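Local coordinates for bromo domain containing protein (PDB 5U9N), which probably recognises acetylated lysine through its bromodomains, the second of which is the piece described here, bound to the inhibitor bromosporine, at residues F27-P32 with L105-C110; K44-E49 with M111-N116; I93-E98 with L145-S150. One frame throughout, in Å; residues are numbered along the deposited sequence.

Helix 96-113 takes part in all three contacts, contact 3 at its start and contacts 1 and 2 toward its end. Contact 1 and contact 2 lie at its bromosporine end, with centres about 11 Å apart, and both touch the inhibitor: one sets the loop 27-32 against the helix, the other brings helix 41-50 up to its last turn. They meet directly where Asn109 CB packs 3.8 Å from Tyr47 OH. Contact 3 lies on the far side of the chain's centre from contact 2; its centre is about 23 Å from that of contact 1 and about 31 Å from that of contact 2, so it belongs to the remote end of the bundle rather than to the pocket.

Contact 1. Residues F27-P32 with L105-C110; sequences FLFENP and LIFSNC. With BMF (Bromosporine), chain C.
Phe29 is the residue through which the loop 27-32 packs on helix 96-113, meeting Ile106, Phe107 and Cys110. The aromatic part is a T-shaped pair: the edge of Phe107, led by CE1, points at the middle of one Phe29 face, with centroids 5.4 Å apart and planes at 89°. Leu28 CB occupies the opposite face, so the Phe29 ring is sandwiched. At its rim the contact turns to sulfur. Cys110 SG lies in the ring plane 3.8 Å from Phe29 CE1, a position it reaches because SG stands anti to the backbone N (chi1 180°). Apolar contact completes the set, the Ile106 CG2 methyl coming 3.6 Å from Phe29 CB at the root of the ring. Phe107 also touches Ser130 and Leu131 of helix 122-139.

The two segments share no hydrogen bond; the loop's polar partners include the ligand and, through the backbones of Phe29 and Glu30, Tyr57 and Ile58. The sulfonamide N04 of bromosporine donates to Phe27 O at 3.1 Å, a bent bond of 136°, and its O07 accepts from Asn31 N at 3.3 Å. Leu28 CD2 rests 3.6 Å from aromatic carbon C10 of the inhibitor, while the methyl carbon C26 lies 3.4 Å from Leu28 O. Across the pocket Cys110 SG comes within 3.8 Å of the triazole nitrogen N24. Phe27, Leu28 and Phe29 correspond in sequence to the WPF shelf of BET bromodomains, at the start of the ZA loop.

The chemistry thus divides by side: buried rings, a methyl and a thiol join loop to helix, whereas the loop backbone offers the sulfonamide one acceptor, Phe27 O, and one donor, Asn31 N. The enclosed ring, together with the backbone bonds to helix 57-65, probably helps to hold the loop in that shape.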
loop_
_atom_site.group_PDB
_atom_site.type_symbol
_atom_site.label_atom_id
_atom_site.label_comp_id
_atom_site.label_asym_id
_atom_site.label_seq_id
_atom_site.Cartn_x
_atom_site.Cartn_y
_atom_site.Cartn_z
ATOM N N PHE A 27 -4.113 -3.952 9.284
ATOM C CA PHE A 27 -2.928 -4.632 9.828
ATOM C C PHE A 27 -2.297 -5.577 8.776
ATOM O O PHE A 27 -1.090 -5.813 8.820
ATOM C CB PHE A 27 -3.285 -5.428 11.116
ATOM C CG PHE A 27 -4.155 -6.648 10.897
ATOM C CD1 PHE A 27 -3.590 -7.884 10.632
ATOM C CD2 PHE A 27 -5.533 -6.561 10.972
ATOM C CE1 PHE A 27 -4.394 -9.004 10.411
ATOM C CE2 PHE A 27 -6.333 -7.669 10.704
ATOM C CZ PHE A 27 -5.759 -8.883 10.423
ATOM N N LEU A 28 -3.111 -6.106 7.833
ATOM C CA LEU A 28 -2.612 -7.025 6.795
ATOM C C LEU A 28 -1.493 -6.409 5.973
ATOM O O LEU A 28 -0.524 -7.085 5.650
ATOM C CB LEU A 28 -3.751 -7.443 5.842
ATOM C CG LEU A 28 -4.875 -8.330 6.433
ATOM C CD1 LEU A 28 -6.013 -8.507 5.425
ATOM C CD2 LEU A 28 -4.342 -9.686 6.847
ATOM N N PHE A 29 -1.615 -5.120 5.661
ATOM C CA PHE A 29 -0.718 -4.432 4.759
ATOM C C PHE A 29 0.283 -3.517 5.456
ATOM O O PHE A 29 0.980 -2.754 4.767
ATOM C CB PHE A 29 -1.558 -3.595 3.805
ATOM C CG PHE A 29 -2.825 -4.283 3.362
ATOM C CD1 PHE A 29 -2.779 -5.353 2.481
ATOM C CD2 PHE A 29 -4.054 -3.917 3.891
ATOM C CE1 PHE A 29 -3.944 -5.985 2.069
ATOM C CE2 PHE A 29 -5.228 -4.546 3.468
ATOM C CZ PHE A 29 -5.164 -5.571 2.551
ATOM N N GLU A 30 0.394 -3.591 6.789
ATOM C CA GLU A 30 1.232 -2.665 7.539
ATOM C C GLU A 30 2.708 -3.020 7.438
ATOM O O GLU A 30 3.516 -2.164 7.081
ATOM C CB GLU A 30 0.796 -2.637 9.012
ATOM C CG GLU A 30 1.518 -1.612 9.868
ATOM C CD GLU A 30 1.545 -0.209 9.302
ATOM O OE1 GLU A 30 0.535 0.200 8.689
ATOM O OE2 GLU A 30 2.566 0.492 9.488
ATOM N N ASN A 31 3.064 -4.255 7.746
ATOM C CA ASN A 31 4.464 -4.670 7.763
ATOM C C ASN A 31 4.720 -5.733 6.706
ATOM O O ASN A 31 3.772 -6.363 6.234
ATOM C CB ASN A 31 4.837 -5.193 9.158
ATOM C CG ASN A 31 4.525 -4.195 10.250
ATOM O OD1 ASN A 31 5.007 -3.048 10.232
ATOM N ND2 ASN A 31 3.655 -4.572 11.182
ATOM N N PRO A 32 6.004 -5.975 6.334
ATOM C CA PRO A 32 6.285 -6.982 5.296
ATOM C C PRO A 32 5.809 -8.383 5.664
ATOM O O PRO A 32 6.101 -8.875 6.754
ATOM C CB PRO A 32 7.815 -6.940 5.157
ATOM C CG PRO A 32 8.208 -5.603 5.666
ATOM C CD PRO A 32 7.241 -5.293 6.770
ATOM N N LEU A 105 0.337 -1.674 -5.697
ATOM C CA LEU A 105 1.103 -2.938 -5.714
ATOM C C LEU A 105 0.765 -3.813 -4.483
ATOM O O LEU A 105 0.710 -5.031 -4.596
ATOM C CB LEU A 105 2.621 -2.620 -5.746
ATOM C CG LEU A 105 3.583 -3.784 -5.696
ATOM C CD1 LEU A 105 3.480 -4.633 -6.939
ATOM C CD2 LEU A 105 4.983 -3.293 -5.522
ATOM N N ILE A 106 0.565 -3.180 -3.320
ATOM C CA ILE A 106 0.188 -3.839 -2.061
ATOM C C ILE A 106 -1.132 -4.588 -2.245
ATOM O O ILE A 106 -1.262 -5.714 -1.807
ATOM C CB ILE A 106 0.063 -2.774 -0.913
ATOM C CG1 ILE A 106 1.435 -2.198 -0.553
ATOM C CG2 ILE A 106 -0.603 -3.361 0.359
ATOM C CD1 ILE A 106 1.380 -1.006 0.407
ATOM N N PHE A 107 -2.124 -3.934 -2.822
ATOM C CA PHE A 107 -3.456 -4.519 -2.987
ATOM C C PHE A 107 -3.521 -5.546 -4.137
ATOM O O PHE A 107 -4.247 -6.520 -3.990
ATOM C CB PHE A 107 -4.501 -3.411 -3.199
ATOM C CG PHE A 107 -4.497 -2.371 -2.090
ATOM C CD1 PHE A 107 -4.379 -2.749 -0.756
ATOM C CD2 PHE A 107 -4.544 -1.016 -2.386
ATOM C CE1 PHE A 107 -4.313 -1.792 0.255
ATOM C CE2 PHE A 107 -4.450 -0.060 -1.374
ATOM C CZ PHE A 107 -4.302 -0.455 -0.064
ATOM N N SER A 108 -2.743 -5.381 -5.237
ATOM C CA SER A 108 -2.761 -6.348 -6.327
ATOM C C SER A 108 -1.998 -7.600 -5.961
ATOM O O SER A 108 -2.353 -8.683 -6.432
ATOM C CB SER A 108 -2.191 -5.745 -7.611
ATOM O OG SER A 108 -0.835 -5.357 -7.494
ATOM N N ASN A 109 -0.936 -7.478 -5.148
ATOM C CA ASN A 109 -0.193 -8.668 -4.698
ATOM C C ASN A 109 -1.099 -9.517 -3.801
ATOM O O ASN A 109 -1.158 -10.736 -3.940
ATOM C CB ASN A 109 1.073 -8.268 -3.920
ATOM C CG ASN A 109 2.159 -7.679 -4.778
ATOM O OD1 ASN A 109 2.116 -7.734 -6.008
ATOM N ND2 ASN A 109 3.155 -7.088 -4.141
ATOM N N CYS A 110 -1.839 -8.859 -2.930
ATOM C CA CYS A 110 -2.764 -9.526 -2.038
ATOM C C CYS A 110 -3.895 -10.185 -2.827
ATOM O O CYS A 110 -4.305 -11.284 -2.495
ATOM C CB CYS A 110 -3.309 -8.543 -1.010
ATOM S SG CYS A 110 -4.475 -9.272 0.150
HETATM C C10 BMF C . -1.214 -11.478 7.209
HETATM N N12 BMF C . -1.152 -10.799 4.956
HETATM C C15 BMF C . -2.042 -13.356 3.982
HETATM C C17 BMF C . -2.593 -15.800 4.041
HETATM C C20 BMF C . -4.558 -18.337 4.104
HETATM C C22 BMF C . -1.874 -13.069 5.312
HETATM C C26 BMF C . -0.666 -8.844 2.716
HETATM C C28 BMF C . -1.438 -12.040 9.538
HETATM C C01 BMF C . -0.686 -10.507 11.394
HETATM C C02 BMF C . -0.859 -10.835 9.931
HETATM C C03 BMF C . -0.463 -9.943 8.918
HETATM N N04 BMF C . 0.107 -8.682 9.244
HETATM S S05 BMF C . 1.691 -8.312 9.165
HETATM C C06 BMF C . 2.261 -8.858 7.603
HETATM O O07 BMF C . 1.785 -6.884 9.208
HETATM O O08 BMF C . 2.349 -9.075 10.180
HETATM C C09 BMF C . -0.649 -10.261 7.578
HETATM C C11 BMF C . -1.418 -11.786 5.781
HETATM N N13 BMF C . -1.327 -11.099 3.625
HETATM C C14 BMF C . -1.733 -12.293 3.073
HETATM N N16 BMF C . -2.470 -14.583 3.403
HETATM O O18 BMF C . -3.022 -16.733 3.149
HETATM C C19 BMF C . -3.144 -18.114 3.635
HETATM O O21 BMF C . -2.381 -16.009 5.217
HETATM N N23 BMF C . -1.697 -12.190 1.750
HETATM N N24 BMF C . -1.266 -10.902 1.444
HETATM C C25 BMF C . -1.068 -10.264 2.566
HETATM C C27 BMF C . -1.613 -12.363 8.207
#

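Contact 2. Residues K44-E49 with M111-N116. With BMF (Bromosporine), chain C.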
loop_
_atom_site.group_PDB
_atom_site.type_symbol
_atom_site.label_atom_id
_atom_site.label_comp_id
_atom_site.label_asym_id
_atom_site.label_seq_id
_atom_site.Cartn_x
_atom_site.Cartn_y
_atom_site.Cartn_z
ATOM N N LYS A 44 5.052 -18.462 3.298
ATOM C CA LYS A 44 5.990 -17.394 2.924
ATOM C C LYS A 44 6.904 -17.829 1.762
ATOM O O LYS A 44 7.353 -16.980 1.000
ATOM C CB LYS A 44 6.844 -16.958 4.132
ATOM C CG LYS A 44 6.041 -16.209 5.210
ATOM C CD LYS A 44 6.682 -16.317 6.603
ATOM C CE LYS A 44 7.931 -15.490 6.727
ATOM N NZ LYS A 44 8.517 -15.567 8.094
ATOM N N ASN A 45 7.169 -19.130 1.625
ATOM C CA ASN A 45 8.007 -19.647 0.525
ATOM C C ASN A 45 7.211 -19.662 -0.796
ATOM O O ASN A 45 7.783 -19.430 -1.863
ATOM C CB ASN A 45 8.519 -21.059 0.849
ATOM C CG ASN A 45 9.458 -21.121 2.041
ATOM O OD1 ASN A 45 9.845 -20.097 2.624
ATOM N ND2 ASN A 45 9.802 -22.332 2.463
ATOM N N ARG A 46 5.890 -19.941 -0.722
ATOM C CA ARG A 46 5.034 -19.892 -1.902
ATOM C C ARG A 46 4.863 -18.430 -2.323
ATOM O O ARG A 46 4.819 -18.148 -3.513
ATOM C CB ARG A 46 3.657 -20.555 -1.632
ATOM C CG ARG A 46 2.760 -20.616 -2.892
ATOM C CD ARG A 46 1.422 -21.319 -2.670
ATOM N NE ARG A 46 0.521 -20.567 -1.780
ATOM C CZ ARG A 46 0.391 -20.762 -0.462
ATOM N NH1 ARG A 46 -0.462 -20.028 0.244
ATOM N NH2 ARG A 46 1.124 -21.686 0.160
ATOM N N TYR A 47 4.844 -17.501 -1.346
ATOM C CA TYR A 47 4.697 -16.062 -1.607
ATOM C C TYR A 47 5.829 -15.518 -2.482
ATOM O O TYR A 47 5.567 -14.712 -3.361
ATOM C CB TYR A 47 4.648 -15.272 -0.290
ATOM C CG TYR A 47 4.134 -13.861 -0.467
ATOM C CD1 TYR A 47 2.776 -13.584 -0.419
ATOM C CD2 TYR A 47 5.007 -12.799 -0.670
ATOM C CE1 TYR A 47 2.297 -12.293 -0.572
ATOM C CE2 TYR A 47 4.536 -11.503 -0.856
ATOM C CZ TYR A 47 3.176 -11.256 -0.818
ATOM O OH TYR A 47 2.685 -9.978 -0.954
ATOM N N LYS A 48 7.075 -15.922 -2.228
ATOM C CA LYS A 48 8.223 -15.457 -3.023
ATOM C C LYS A 48 8.099 -15.931 -4.473
ATOM O O LYS A 48 8.528 -15.231 -5.391
ATOM C CB LYS A 48 9.547 -15.977 -2.430
ATOM C CG LYS A 48 9.951 -15.338 -1.114
ATOM C CD LYS A 48 11.378 -15.790 -0.695
ATOM C CE LYS A 48 11.963 -14.971 0.439
ATOM N NZ LYS A 48 13.452 -15.037 0.468
ATOM N N GLU A 49 7.543 -17.141 -4.671
ATOM C CA GLU A 49 7.341 -17.717 -5.999
ATOM C C GLU A 49 6.205 -16.978 -6.747
ATOM O O GLU A 49 6.333 -16.681 -7.930
ATOM C CB GLU A 49 7.006 -19.228 -5.864
ATOM C CG GLU A 49 7.284 -20.047 -7.113
ATOM N N MET A 111 -4.373 -9.537 -3.867
ATOM C CA MET A 111 -5.459 -10.080 -4.676
ATOM C C MET A 111 -4.961 -11.154 -5.659
ATOM O O MET A 111 -5.763 -11.978 -6.078
ATOM C CB MET A 111 -6.192 -8.949 -5.414
ATOM C CG MET A 111 -7.016 -8.070 -4.452
ATOM S SD MET A 111 -8.103 -6.920 -5.280
ATOM C CE MET A 111 -6.984 -5.580 -5.606
ATOM N N ILE A 112 -3.652 -11.205 -5.973
ATOM C CA ILE A 112 -3.094 -12.310 -6.800
ATOM C C ILE A 112 -2.823 -13.545 -5.914
ATOM O O ILE A 112 -3.021 -14.676 -6.363
ATOM C CB ILE A 112 -1.797 -11.863 -7.545
ATOM C CG1 ILE A 112 -2.152 -10.874 -8.638
ATOM C CG2 ILE A 112 -1.008 -13.074 -8.147
ATOM C CD1 ILE A 112 -1.088 -10.051 -9.057
ATOM N N PHE A 113 -2.321 -13.333 -4.687
ATOM C CA PHE A 113 -1.915 -14.420 -3.809
ATOM C C PHE A 113 -3.098 -15.098 -3.102
ATOM O O PHE A 113 -3.019 -16.299 -2.816
ATOM C CB PHE A 113 -0.916 -13.897 -2.751
ATOM C CG PHE A 113 -0.246 -14.985 -1.928
ATOM C CD1 PHE A 113 0.683 -15.842 -2.504
ATOM C CD2 PHE A 113 -0.551 -15.150 -0.584
ATOM C CE1 PHE A 113 1.276 -16.871 -1.756
ATOM C CE2 PHE A 113 0.033 -16.179 0.161
ATOM C CZ PHE A 113 0.955 -17.030 -0.428
ATOM N N ASN A 114 -4.154 -14.351 -2.756
ATOM C CA ASN A 114 -5.244 -14.926 -1.950
ATOM C C ASN A 114 -6.477 -15.135 -2.792
ATOM O O ASN A 114 -6.700 -14.393 -3.750
ATOM C CB ASN A 114 -5.558 -14.030 -0.733
ATOM C CG ASN A 114 -4.331 -13.724 0.113
ATOM O OD1 ASN A 114 -3.921 -14.508 0.949
ATOM N ND2 ASN A 114 -3.676 -12.619 -0.149
ATOM N N PRO A 115 -7.283 -16.186 -2.480
ATOM C CA PRO A 115 -8.460 -16.480 -3.313
ATOM C C PRO A 115 -9.641 -15.575 -2.981
ATOM O O PRO A 115 -9.752 -15.082 -1.857
ATOM C CB PRO A 115 -8.758 -17.939 -2.970
ATOM C CG PRO A 115 -8.362 -18.069 -1.544
ATOM C CD PRO A 115 -7.145 -17.181 -1.382
ATOM N N ASN A 116 -10.547 -15.389 -3.948
ATOM C CA ASN A 116 -11.717 -14.528 -3.775
ATOM C C ASN A 116 -12.946 -15.374 -3.439
ATOM O O ASN A 116 -14.066 -14.865 -3.433
ATOM C CB ASN A 116 -11.954 -13.658 -5.034
ATOM C CG ASN A 116 -12.582 -14.376 -6.217
ATOM O OD1 ASN A 116 -13.750 -14.134 -6.563
ATOM N ND2 ASN A 116 -11.773 -15.126 -6.971
HETATM C C10 BMF C . -1.214 -11.478 7.209
HETATM N N12 BMF C . -1.152 -10.799 4.956
HETATM C C15 BMF C . -2.042 -13.356 3.982
HETATM C C17 BMF C . -2.593 -15.800 4.041
HETATM C C20 BMF C . -4.558 -18.337 4.104
HETATM C C22 BMF C . -1.874 -13.069 5.312
HETATM C C26 BMF C . -0.666 -8.844 2.716
HETATM C C28 BMF C . -1.438 -12.040 9.538
HETATM C C01 BMF C . -0.686 -10.507 11.394
HETATM C C02 BMF C . -0.859 -10.835 9.931
HETATM C C03 BMF C . -0.463 -9.943 8.918
HETATM N N04 BMF C . 0.107 -8.682 9.244
HETATM S S05 BMF C . 1.691 -8.312 9.165
HETATM C C06 BMF C . 2.261 -8.858 7.603
HETATM O O07 BMF C . 1.785 -6.884 9.208
HETATM O O08 BMF C . 2.349 -9.075 10.180
HETATM C C09 BMF C . -0.649 -10.261 7.578
HETATM C C11 BMF C . -1.418 -11.786 5.781
HETATM N N13 BMF C . -1.327 -11.099 3.625
HETATM C C14 BMF C . -1.733 -12.293 3.073
HETATM N N16 BMF C . -2.470 -14.583 3.403
HETATM O O18 BMF C . -3.022 -16.733 3.149
HETATM C C19 BMF C . -3.144 -18.114 3.635
HETATM O O21 BMF C . -2.381 -16.009 5.217
HETATM N N23 BMF C . -1.697 -12.190 1.750
HETATM N N24 BMF C . -1.266 -10.902 1.444
HETATM C C25 BMF C . -1.068 -10.264 2.566
HETATM C C27 BMF C . -1.613 -12.363 8.207
#
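Phe113 and Tyr47 both carry CG anti to the backbone N (chi1 -170° in Phe113), which swings each ring out of its own helix into the gap between helix 96-113 and helix 41-50. There Tyr47 comes edge-on to the face of Phe113: its CD1 sits over the ring centre, 3.7 Å from Phe113 CG, with centroids 4.8 Å apart and planes at 67°. Phe113 CE1 comes up against the helix backbone, 3.5 Å from Tyr47 CA. Arg46, its chain bent at chi3, lays its guanidinium nearly parallel to the ring (planes 6° apart) on the side away from Tyr47, displaced toward CZ, with NH1 3.4 Å from Phe113 CZ.

Phe113 ends helix 96-113, and Asn114 follows at the position of the conserved asparagine that binds the acetyl group in bromodomains, and probably does so here. Asn114 OD1 accepts from N16 of bromosporine at 2.9 Å, and Asn114 ND2 lies 2.8 Å from the triazole nitrogen N23, consistent with the heterocycle imitating acetyl-lysine. The same ND2 donates to Cys110 O one turn back, which helps to set the rotation of the amide. Phe113 CD2 flanks the triazole, 3.9 Å from N23, and Val50 packs against Phe113.

Contact 3. Residues I93-E98 with L145-S150; sequences IENPHE and LLYSNS
Tyr147 and Asn95 share one water, which lies 2.9 Å from Tyr147 OH and accepts from Asn95 ND2 at 3.0 Å, bridging two side chains that make no direct hydrogen bond. The other end of the same amide works within its own segment. Asn95 is the N-cap of helix 96-113, and its OD1 accepts from Glu98 N at 2.9 Å, the donor lying nearly in line with the side-chain C=O (165°). The torsion that permits this puts CG between the backbone N and the carbonyl carbon (chi1 43°), folding the amide back over the first turn and leaving CB to face the tyrosine.

That ring takes two CH-pi contacts on one face. Pro96 CD stands 3.8 Å from the Tyr147 centroid, over the CG end, while Asn95 CB stands 4.1 Å from the centroid, over the CZ end, so the junction between cap and proline runs along the length of the ring. Pro96 CG also reaches Tyr147 CB, at 3.6 Å. Trp9 meets Tyr147 edge-to-face and touches Pro96 as well, bringing helix 9-20 into the same cluster. On the C-terminal side, Asn149 ND2 donates to Leu145 O at 2.8 Å, in the carbonyl plane and on a lone pair, tying down the end of helix 143-148.

The contact joins the start of a bundle helix to the short helix at the chain's C-terminal end. One asparagine does three jobs through separate atoms, OD1 for the cap, ND2 for the water and CB for the ring, so the residue that caps helix 96-113 also takes part in seating the C-terminal helix.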
loop_
_atom_site.group_PDB
_atom_site.type_symbol
_atom_site.label_atom_id
_atom_site.label_comp_id
_atom_site.label_asym_id
_atom_site.label_seq_id
_atom_site.Cartn_x
_atom_site.Cartn_y
_atom_site.Cartn_z
ATOM N N ILE A 93 10.914 7.713 -2.945
ATOM C CA ILE A 93 9.809 7.903 -3.891
ATOM C C ILE A 93 9.996 9.272 -4.600
ATOM O O ILE A 93 9.883 10.318 -3.958
ATOM C CB ILE A 93 8.426 7.786 -3.159
ATOM C CG1 ILE A 93 8.227 6.369 -2.607
ATOM C CG2 ILE A 93 7.261 8.137 -4.120
ATOM C CD1 ILE A 93 7.467 6.298 -1.459
ATOM N N GLU A 94 10.279 9.248 -5.931
ATOM C CA GLU A 94 10.595 10.454 -6.698
ATOM C C GLU A 94 9.377 11.290 -7.014
ATOM O O GLU A 94 9.540 12.465 -7.307
ATOM C CB GLU A 94 11.291 10.096 -8.024
ATOM C CG GLU A 94 12.764 9.728 -7.886
ATOM C CD GLU A 94 13.472 9.556 -9.223
ATOM O OE1 GLU A 94 13.434 10.508 -10.037
ATOM O OE2 GLU A 94 14.032 8.461 -9.470
ATOM N N ASN A 95 8.161 10.696 -7.041
ATOM C CA ASN A 95 6.977 11.471 -7.438
ATOM C C ASN A 95 5.663 10.800 -6.993
ATOM O O ASN A 95 5.673 9.652 -6.566
ATOM C CB ASN A 95 6.978 11.668 -8.968
ATOM C CG ASN A 95 7.350 10.432 -9.744
ATOM O OD1 ASN A 95 6.780 9.360 -9.567
ATOM N ND2 ASN A 95 8.335 10.540 -10.572
ATOM N N PRO A 96 4.508 11.492 -7.136
ATOM C CA PRO A 96 3.232 10.868 -6.752
ATOM C C PRO A 96 2.875 9.650 -7.615
ATOM O O PRO A 96 2.107 8.804 -7.189
ATOM C CB PRO A 96 2.207 12.009 -6.971
ATOM C CG PRO A 96 2.991 13.238 -7.024
ATOM C CD PRO A 96 4.296 12.877 -7.612
ATOM N N HIS A 97 3.456 9.553 -8.805
ATOM C CA HIS A 97 3.183 8.458 -9.741
ATOM C C HIS A 97 3.801 7.166 -9.205
ATOM O O HIS A 97 3.167 6.124 -9.262
ATOM C CB HIS A 97 3.727 8.794 -11.147
ATOM C CG HIS A 97 3.238 10.100 -11.678
ATOM N ND1 HIS A 97 2.158 10.164 -12.535
ATOM C CD2 HIS A 97 3.681 11.360 -11.437
ATOM C CE1 HIS A 97 1.989 11.452 -12.803
ATOM N NE2 HIS A 97 2.877 12.205 -12.146
ATOM N N GLU A 98 5.020 7.243 -8.647
ATOM C CA GLU A 98 5.635 6.074 -8.015
ATOM C C GLU A 98 4.881 5.711 -6.706
ATOM O O GLU A 98 4.706 4.534 -6.414
ATOM C CB GLU A 98 7.140 6.305 -7.730
ATOM C CG GLU A 98 7.747 5.182 -6.894
ATOM C CD GLU A 98 9.237 4.977 -7.028
ATOM O OE1 GLU A 98 9.681 3.811 -6.912
ATOM O OE2 GLU A 98 9.967 5.980 -7.195
ATOM N N LEU A 145 -1.115 18.420 -8.310
ATOM C CA LEU A 145 -1.043 19.885 -8.437
ATOM C C LEU A 145 0.042 20.455 -7.511
ATOM O O LEU A 145 0.633 21.486 -7.834
ATOM C CB LEU A 145 -2.385 20.537 -8.139
ATOM C CG LEU A 145 -3.566 20.007 -8.939
ATOM C CD1 LEU A 145 -4.841 20.637 -8.480
ATOM C CD2 LEU A 145 -3.352 20.217 -10.423
ATOM N N LEU A 146 0.306 19.789 -6.370
ATOM C CA LEU A 146 1.393 20.180 -5.471
ATOM C C LEU A 146 2.742 19.804 -6.095
ATOM O O LEU A 146 3.629 20.635 -6.147
ATOM C CB LEU A 146 1.233 19.513 -4.096
ATOM C CG LEU A 146 0.039 20.010 -3.252
ATOM C CD1 LEU A 146 -0.124 19.185 -1.975
ATOM C CD2 LEU A 146 0.177 21.453 -2.923
ATOM N N TYR A 147 2.862 18.584 -6.633
ATOM C CA TYR A 147 4.075 18.137 -7.317
ATOM C C TYR A 147 4.379 18.970 -8.583
ATOM O O TYR A 147 5.529 19.356 -8.794
ATOM C CB TYR A 147 3.942 16.657 -7.715
ATOM C CG TYR A 147 5.145 16.136 -8.467
ATOM C CD1 TYR A 147 6.367 15.965 -7.831
ATOM C CD2 TYR A 147 5.066 15.832 -9.819
ATOM C CE1 TYR A 147 7.485 15.500 -8.523
ATOM C CE2 TYR A 147 6.163 15.332 -10.513
ATOM C CZ TYR A 147 7.377 15.178 -9.866
ATOM O OH TYR A 147 8.483 14.712 -10.547
ATOM N N SER A 148 3.371 19.177 -9.455
ATOM C CA SER A 148 3.563 19.921 -10.710
ATOM C C SER A 148 4.067 21.360 -10.436
ATOM O O SER A 148 4.947 21.852 -11.143
ATOM C CB SER A 148 2.269 19.966 -11.518
ATOM N N ASN A 149 3.560 21.987 -9.369
ATOM C CA ASN A 149 3.966 23.329 -8.974
ATOM C C ASN A 149 4.979 23.250 -7.801
ATOM O O ASN A 149 4.714 23.760 -6.709
ATOM C CB ASN A 149 2.726 24.159 -8.600
ATOM C CG ASN A 149 1.735 24.287 -9.754
ATOM O OD1 ASN A 149 1.964 25.033 -10.710
ATOM N ND2 ASN A 149 0.644 23.508 -9.730
ATOM N N SER A 150 6.139 22.582 -8.043
ATOM C CA SER A 150 7.221 22.449 -7.055
ATOM C C SER A 150 8.590 22.518 -7.753
ATOM O O SER A 150 8.760 21.967 -8.843
ATOM C CB SER A 150 7.091 21.136 -6.277
ATOM O OG SER A 150 7.494 20.007 -7.038
HETATM O O HOH W 1 10.323 12.629 -11.197
#